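Local structure of cytochrome P450 268A2 Cyp268A2 (Mycobacterium marinum, 6BLD) at residues A[143-155]-A[407-419]. The protein is a haem-containing cytochrome P450 of the mostly helical P450 fold, holding protoporphyrin IX with iron and, in this model, (3E,5E)-6,10-dimethylundeca-3,5,9-trien-2-one. Residues are numbered along the deposited sequence; the frame is centred on the assembly and turned at random.
Sequences ELRMAGGGVDFVE and NFVHAIRSMPCTF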
ATOM      1  N   GLU A 143       2.899  21.919  13.673  1.00 46.08           N
ATOM      2  CA  GLU A 143       4.342  21.740  13.803  1.00 47.40           C
ATOM      3  C   GLU A 143       5.050  21.918  12.467  1.00 46.84           C
ATOM      4  O   GLU A 143       6.190  22.395  12.431  1.00 47.54           O
ATOM      5  CB  GLU A 143       4.652  20.363  14.389  1.00 48.15           C
ATOM      6  CG  GLU A 143       4.247  20.200  15.845  1.00 49.72           C
ATOM      7  CD  GLU A 143       3.978  18.753  16.214  1.00 50.06           C
ATOM      8  OE1 GLU A 143       3.034  18.502  16.992  1.00 50.80           O
ATOM      9  OE2 GLU A 143       4.711  17.867  15.726  1.00 49.73           O
ATOM     10  N   LEU A 144       4.399  21.539  11.365  1.00 45.71           N
ATOM     11  CA  LEU A 144       4.975  21.780  10.047  1.00 45.70           C
ATOM     12  C   LEU A 144       5.092  23.272   9.768  1.00 48.92           C
ATOM     13  O   LEU A 144       6.092  23.731   9.204  1.00 50.01           O
ATOM     14  CB  LEU A 144       4.127  21.099   8.972  1.00 43.54           C
ATOM     15  CG  LEU A 144       4.418  21.490   7.522  1.00 42.78           C
ATOM     16  CD1 LEU A 144       5.755  20.925   7.073  1.00 42.38           C
ATOM     17  CD2 LEU A 144       3.301  21.031   6.596  1.00 41.76           C
ATOM     18  N   ARG A 145       4.075  24.045  10.157  1.00 50.18           N
ATOM     19  CA  ARG A 145       4.114  25.488   9.946  1.00 51.72           C
ATOM     20  C   ARG A 145       5.264  26.129  10.710  1.00 53.84           C
ATOM     21  O   ARG A 145       5.956  27.008  10.182  1.00 53.46           O
ATOM     22  CB  ARG A 145       2.784  26.112  10.362  1.00 51.26           C
ATOM     23  CG  ARG A 145       2.633  27.569   9.968  1.00 51.82           C
ATOM     24  CD  ARG A 145       1.432  28.199  10.651  1.00 52.60           C
ATOM     25  NE  ARG A 145       1.755  28.639  12.003  1.00 54.15           N
ATOM     26  CZ  ARG A 145       1.531  27.923  13.098  1.00 54.45           C
ATOM     27  NH1 ARG A 145       0.974  26.722  13.009  1.00 53.42           N
ATOM     28  NH2 ARG A 145       1.864  28.409  14.286  1.00 55.60           N
ATOM     29  N   MET A 146       5.482  25.706  11.958  1.00 56.09           N
ATOM     30  CA  MET A 146       6.599  26.229  12.736  1.00 57.34           C
ATOM     31  C   MET A 146       7.947  25.821  12.157  1.00 56.57           C
ATOM     32  O   MET A 146       8.943  26.510  12.395  1.00 57.95           O
ATOM     33  CB  MET A 146       6.491  25.761  14.187  1.00 58.34           C
ATOM     34  CG  MET A 146       5.135  26.026  14.823  1.00 59.54           C
ATOM     35  SD  MET A 146       5.128  25.744  16.604  1.00 61.37           S
ATOM     36  CE  MET A 146       6.222  24.332  16.731  1.00 60.66           C
ATOM     37  N   ALA A 147       7.999  24.718  11.404  1.00 53.73           N
ATOM     38  CA  ALA A 147       9.248  24.325  10.761  1.00 52.25           C
ATOM     39  C   ALA A 147       9.626  25.281   9.638  1.00 50.95           C
ATOM     40  O   ALA A 147      10.810  25.408   9.305  1.00 51.43           O
ATOM     41  CB  ALA A 147       9.140  22.895  10.230  1.00 51.66           C
ATOM     42  N   GLY A 148       8.644  25.956   9.046  1.00 49.09           N
ATOM     43  CA  GLY A 148       8.897  26.919   7.997  1.00 47.96           C
ATOM     44  C   GLY A 148       8.937  26.293   6.614  1.00 45.12           C
ATOM     45  O   GLY A 148       9.007  25.075   6.439  1.00 43.81           O
ATOM     46  N   GLY A 149       8.893  27.165   5.608  1.00 44.37           N
ATOM     47  CA  GLY A 149       8.927  26.710   4.236  1.00 42.85           C
ATOM     48  C   GLY A 149      10.274  26.133   3.848  1.00 41.98           C
ATOM     49  O   GLY A 149      11.305  26.391   4.471  1.00 42.63           O
ATOM     50  N   GLY A 150      10.257  25.331   2.786  1.00 39.96           N
ATOM     51  CA  GLY A 150      11.449  24.663   2.311  1.00 38.84           C
ATOM     52  C   GLY A 150      11.780  23.365   3.013  1.00 37.11           C
ATOM     53  O   GLY A 150      12.739  22.692   2.613  1.00 37.25           O
ATOM     54  N   VAL A 151      11.022  22.989   4.040  1.00 35.79           N
ATOM     55  CA  VAL A 151      11.300  21.760   4.772  1.00 35.32           C
ATOM     56  C   VAL A 151      10.714  20.565   4.023  1.00 33.72           C
ATOM     57  O   VAL A 151       9.832  20.699   3.170  1.00 33.58           O
ATOM     58  CB  VAL A 151      10.759  21.847   6.211  1.00 36.75           C
ATOM     59  CG1 VAL A 151       9.297  21.431   6.265  1.00 36.39           C
ATOM     60  CG2 VAL A 151      11.604  21.002   7.153  1.00 37.36           C
ATOM     61  N   ASP A 152      11.225  19.379   4.345  1.00 32.23           N
ATOM     62  CA  ASP A 152      10.779  18.157   3.688  1.00 30.03           C
ATOM     63  C   ASP A 152       9.361  17.813   4.129  1.00 28.33           C
ATOM     64  O   ASP A 152       9.103  17.613   5.320  1.00 28.35           O
ATOM     65  CB  ASP A 152      11.734  17.008   4.004  1.00 29.61           C
ATOM     66  CG  ASP A 152      11.241  15.675   3.471  1.00 28.73           C
ATOM     67  OD1 ASP A 152      10.673  15.650   2.359  1.00 28.44           O
ATOM     68  OD2 ASP A 152      11.422  14.651   4.164  1.00 28.54           O
ATOM     69  N   PHE A 153       8.443  17.741   3.162  1.00 27.07           N
ATOM     70  CA  PHE A 153       7.049  17.447   3.475  1.00 26.57           C
ATOM     71  C   PHE A 153       6.858  16.002   3.918  1.00 25.85           C
ATOM     72  O   PHE A 153       5.933  15.709   4.684  1.00 25.61           O
ATOM     73  CB  PHE A 153       6.170  17.753   2.262  1.00 26.12           C
ATOM     74  CG  PHE A 153       4.708  17.497   2.486  1.00 25.43           C
ATOM     75  CD1 PHE A 153       3.950  18.358   3.261  1.00 26.21           C
ATOM     76  CD2 PHE A 153       4.088  16.398   1.911  1.00 24.49           C
ATOM     77  CE1 PHE A 153       2.602  18.127   3.463  1.00 25.89           C
ATOM     78  CE2 PHE A 153       2.741  16.161   2.110  1.00 24.31           C
ATOM     79  CZ  PHE A 153       1.997  17.028   2.888  1.00 24.96           C
ATOM     80  N   VAL A 154       7.714  15.091   3.453  1.00 25.93           N
ATOM     81  CA  VAL A 154       7.550  13.679   3.788  1.00 26.10           C
ATOM     82  C   VAL A 154       7.833  13.443   5.266  1.00 27.88           C
ATOM     83  O   VAL A 154       7.038  12.817   5.976  1.00 27.02           O
ATOM     84  CB  VAL A 154       8.450  12.807   2.896  1.00 25.39           C
ATOM     85  CG1 VAL A 154       8.377  11.351   3.335  1.00 24.63           C
ATOM     86  CG2 VAL A 154       8.053  12.950   1.435  1.00 25.07           C
ATOM     87  N   GLU A 155       8.969  13.945   5.754  1.00 30.26           N
ATOM     88  CA  GLU A 155       9.362  13.682   7.133  1.00 31.92           C
ATOM     89  C   GLU A 155       8.562  14.504   8.135  1.00 32.46           C
ATOM     90  O   GLU A 155       8.307  14.034   9.249  1.00 32.66           O
ATOM     91  CB  GLU A 155      10.857  13.953   7.313  1.00 34.10           C
ATOM     92  CG  GLU A 155      11.494  13.188   8.463  1.00 35.92           C
ATOM     93  CD  GLU A 155      11.666  11.710   8.161  1.00 36.91           C
ATOM     94  OE1 GLU A 155      11.545  11.321   6.980  1.00 37.16           O
ATOM     95  OE2 GLU A 155      11.926  10.936   9.106  1.00 37.79           O
ATOM     96  N   ASN A 407       9.263  -1.927  -7.529  1.00 14.01           N
ATOM     97  CA  ASN A 407       8.163  -2.556  -8.250  1.00 13.70           C
ATOM     98  C   ASN A 407       6.968  -2.865  -7.355  1.00 13.51           C
ATOM     99  O   ASN A 407       6.054  -3.578  -7.786  1.00 13.73           O
ATOM    100  CB  ASN A 407       8.644  -3.841  -8.935  1.00 13.65           C
ATOM    101  CG  ASN A 407       9.313  -4.810  -7.968  1.00 14.07           C
ATOM    102  OD1 ASN A 407       8.763  -5.140  -6.916  1.00 13.87           O
ATOM    103  ND2 ASN A 407      10.503  -5.279  -8.330  1.00 13.75           N
ATOM    104  N   PHE A 408       6.947  -2.355  -6.124  1.00 13.37           N
ATOM    105  CA  PHE A 408       5.867  -2.651  -5.189  1.00 13.14           C
ATOM    106  C   PHE A 408       5.095  -1.401  -4.795  1.00 12.91           C
ATOM    107  O   PHE A 408       3.876  -1.349  -4.994  1.00 13.03           O
ATOM    108  CB  PHE A 408       6.429  -3.357  -3.946  1.00 12.44           C
ATOM    109  CG  PHE A 408       5.375  -3.791  -2.958  1.00 12.85           C
ATOM    110  CD1 PHE A 408       4.106  -4.151  -3.383  1.00 12.44           C
ATOM    111  CD2 PHE A 408       5.659  -3.839  -1.602  1.00 13.32           C
ATOM    112  CE1 PHE A 408       3.139  -4.548  -2.475  1.00 12.54           C
ATOM    113  CE2 PHE A 408       4.698  -4.238  -0.687  1.00 13.18           C
ATOM    114  CZ  PHE A 408       3.435  -4.593  -1.126  1.00 12.78           C
ATOM    115  N   VAL A 409       5.761  -0.390  -4.244  1.00 13.30           N
ATOM    116  CA  VAL A 409       5.103   0.799  -3.717  1.00 14.27           C
ATOM    117  C   VAL A 409       5.536   2.009  -4.534  1.00 15.56           C
ATOM    118  O   VAL A 409       6.730   2.196  -4.793  1.00 16.64           O
ATOM    119  CB  VAL A 409       5.414   1.003  -2.222  1.00 14.63           C
ATOM    120  CG1 VAL A 409       4.937   2.372  -1.754  1.00 14.62           C
ATOM    121  CG2 VAL A 409       4.764  -0.096  -1.392  1.00 14.34           C
ATOM    122  N   HIS A 410       4.560   2.820  -4.945  1.00 15.77           N
ATOM    123  CA  HIS A 410       4.798   4.101  -5.612  1.00 16.64           C
ATOM    124  C   HIS A 410       5.081   5.130  -4.525  1.00 17.27           C
ATOM    125  O   HIS A 410       4.170   5.720  -3.943  1.00 17.31           O
ATOM    126  CB  HIS A 410       3.593   4.490  -6.462  1.00 17.02           C
ATOM    127  CG  HIS A 410       3.814   5.696  -7.322  1.00 18.12           C
ATOM    128  ND1 HIS A 410       2.800   6.571  -7.648  1.00 18.52           N
ATOM    129  CD2 HIS A 410       4.927   6.167  -7.932  1.00 18.60           C
ATOM    130  CE1 HIS A 410       3.279   7.531  -8.418  1.00 18.96           C
ATOM    131  NE2 HIS A 410       4.568   7.309  -8.605  1.00 19.13           N
ATOM    132  N   ALA A 411       6.361   5.349  -4.241  1.00 17.93           N
ATOM    133  CA  ALA A 411       6.770   6.087  -3.057  1.00 18.44           C
ATOM    134  C   ALA A 411       7.563   7.334  -3.420  1.00 19.12           C
ATOM    135  O   ALA A 411       8.251   7.385  -4.445  1.00 19.12           O
ATOM    136  CB  ALA A 411       7.609   5.204  -2.124  1.00 18.24           C
ATOM    137  N   ILE A 412       7.461   8.341  -2.557  1.00 19.80           N
ATOM    138  CA  ILE A 412       8.252   9.561  -2.649  1.00 20.30           C
ATOM    139  C   ILE A 412       9.203   9.580  -1.461  1.00 20.60           C
ATOM    140  O   ILE A 412       8.762   9.627  -0.305  1.00 20.46           O
ATOM    141  CB  ILE A 412       7.367  10.816  -2.671  1.00 21.17           C
ATOM    142  CG1 ILE A 412       6.578  10.897  -3.981  1.00 21.41           C
ATOM    143  CG2 ILE A 412       8.210  12.065  -2.480  1.00 22.01           C
ATOM    144  CD1 ILE A 412       5.565  12.025  -4.018  1.00 21.90           C
ATOM    145  N   ARG A 413      10.507   9.531  -1.742  1.00 21.02           N
ATOM    146  CA  ARG A 413      11.496   9.524  -0.669  1.00 21.78           C
ATOM    147  C   ARG A 413      11.489  10.843   0.095  1.00 22.01           C
ATOM    148  O   ARG A 413      11.403  10.859   1.328  1.00 22.37           O
ATOM    149  CB  ARG A 413      12.887   9.238  -1.241  1.00 22.84           C
ATOM    150  CG  ARG A 413      14.013   9.302  -0.218  1.00 24.22           C
ATOM    151  CD  ARG A 413      13.784   8.326   0.925  1.00 25.06           C
ATOM    152  NE  ARG A 413      13.618   6.956   0.450  1.00 25.45           N
ATOM    153  CZ  ARG A 413      12.941   6.017   1.102  1.00 25.44           C
ATOM    154  NH1 ARG A 413      12.362   6.301   2.260  1.00 25.78           N
ATOM    155  NH2 ARG A 413      12.839   4.796   0.596  1.00 24.66           N
ATOM    156  N   SER A 414      11.579  11.958  -0.623  1.00 22.24           N
ATOM    157  CA  SER A 414      11.552  13.274  -0.005  1.00 22.80           C
ATOM    158  C   SER A 414      10.956  14.264  -0.992  1.00 23.28           C
ATOM    159  O   SER A 414      10.954  14.040  -2.205  1.00 23.13           O
ATOM    160  CB  SER A 414      12.952  13.722   0.432  1.00 23.68           C
ATOM    161  OG  SER A 414      13.829  13.792  -0.676  1.00 24.23           O
ATOM    162  N   MET A 415      10.449  15.369  -0.454  1.00 23.93           N
ATOM    163  CA  MET A 415       9.793  16.384  -1.264  1.00 24.63           C
ATOM    164  C   MET A 415       9.652  17.670  -0.462  1.00 25.57           C
ATOM    165  O   MET A 415       8.895  17.713   0.516  1.00 25.19           O
ATOM    166  CB  MET A 415       8.422  15.893  -1.734  1.00 23.89           C
ATOM    167  CG  MET A 415       7.637  16.904  -2.551  1.00 24.46           C
ATOM    168  SD  MET A 415       6.053  16.237  -3.104  1.00 23.75           S
ATOM    169  CE  MET A 415       5.163  16.140  -1.555  1.00 23.39           C
ATOM    170  N   PRO A 416      10.366  18.729  -0.831  1.00 27.09           N
ATOM    171  CA  PRO A 416      10.225  19.995  -0.110  1.00 28.99           C
ATOM    172  C   PRO A 416       8.864  20.624  -0.365  1.00 30.13           C
ATOM    173  O   PRO A 416       8.190  20.348  -1.361  1.00 29.75           O
ATOM    174  CB  PRO A 416      11.355  20.859  -0.681  1.00 29.89           C
ATOM    175  CG  PRO A 416      11.606  20.291  -2.041  1.00 29.37           C
ATOM    176  CD  PRO A 416      11.341  18.815  -1.932  1.00 27.67           C
ATOM    177  N   CYS A 417       8.456  21.477   0.571  1.00 31.90           N
ATOM    178  CA  CYS A 417       7.187  22.180   0.469  1.00 33.46           C
ATOM    179  C   CYS A 417       7.376  23.623   0.905  1.00 35.58           C
ATOM    180  O   CYS A 417       8.162  23.910   1.812  1.00 35.67           O
ATOM    181  CB  CYS A 417       6.097  21.506   1.316  1.00 33.59           C
ATOM    182  SG  CYS A 417       6.370  21.562   3.101  1.00 35.03           S
ATOM    183  N   THR A 418       6.658  24.527   0.244  1.00 37.03           N
ATOM    184  CA  THR A 418       6.710  25.949   0.538  1.00 38.46           C
ATOM    185  C   THR A 418       5.320  26.447   0.904  1.00 38.92           C
ATOM    186  O   THR A 418       4.313  25.960   0.383  1.00 38.09           O
ATOM    187  CB  THR A 418       7.242  26.749  -0.657  1.00 38.64           C
ATOM    188  OG1 THR A 418       6.439  26.471  -1.811  1.00 38.10           O
ATOM    189  CG2 THR A 418       8.688  26.378  -0.948  1.00 38.20           C
ATOM    190  N   PHE A 419       5.274  27.421   1.808  1.00 40.49           N
ATOM    191  CA  PHE A 419       4.013  28.031   2.217  1.00 41.83           C
ATOM    192  C   PHE A 419       4.254  29.389   2.870  1.00 43.97           C
ATOM    193  O   PHE A 419       3.447  29.851   3.676  1.00 44.94           O
ATOM    194  CB  PHE A 419       3.249  27.112   3.176  1.00 41.50           C
ATOM    195  CG  PHE A 419       4.077  26.599   4.322  1.00 41.91           C
ATOM    196  CD1 PHE A 419       4.201  27.334   5.489  1.00 43.04           C
ATOM    197  CD2 PHE A 419       4.724  25.377   4.233  1.00 41.09           C
ATOM    198  CE1 PHE A 419       4.959  26.863   6.544  1.00 43.14           C
ATOM    199  CE2 PHE A 419       5.483  24.901   5.285  1.00 41.06           C
ATOM    200  CZ  PHE A 419       5.600  25.644   6.442  1.00 42.04           C
TER
HETATM  201  O   HOH W   1      12.349  12.296   3.678  1.00 29.14           O
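Asp152 OD1 is gripped by two backbone N-H groups: Met415 N across the contact, almost straight (2.8 Å, 177° at the hydrogen) and nearly on the C-O axis, and, more weakly, Val154 N. Asp152 OD2 takes Glu155 N from above the carboxylate plane and also receives a water that donates a second hydrogen to Arg413 O. Asp152 is thus the N-cap of helix 153-158, whose first turn would probably stabilise the negative charge; its CG, anti to the backbone N (chi1 174°), brings OD1 within reach of Met415. In return Phe153 N donates to Met415 O at 2.7 Å, so Met415 is held at both its N and its O.

Beside these bonds, residues 151-152 run antiparallel to the C-terminal strand 411-418 as a weakly bonded edge, Asp152 facing Pro416 as a non-hydrogen-bonded pair, in a small sheet at the periphery of the P450 fold. In the type II turn from Gly148 to Val151, Gly150 N donates to Cys417 O at 2.7 Å, a bond bent at the hydrogen.

Apolar contacts flank these bonds. Phe153 and Met415 run alongside each other, with Phe153 CD2 3.6 Å from Met415 CE, while Cys417 SG sits at the edge of the Phe153 ring, 75° off its normal, in a sulfur-aromatic contact. Val154 CG2 meets Ile412 CG2 at 4.0 Å, and the Val154 side chain also touches Arg266 and Ser270 of helix 247-278.

At the chain's end, the Phe419 ring packs against the last turn of helix 123-147 and the glycines after it: Gly149 CA lies over one face, 4.3 Å from the ring centroid, as a CH-pi contact, and Arg145 O lies in plane at the ring edge. Leu144 CG approaches Phe419 CE2, and Leu393 also packs against the Phe419 side chain.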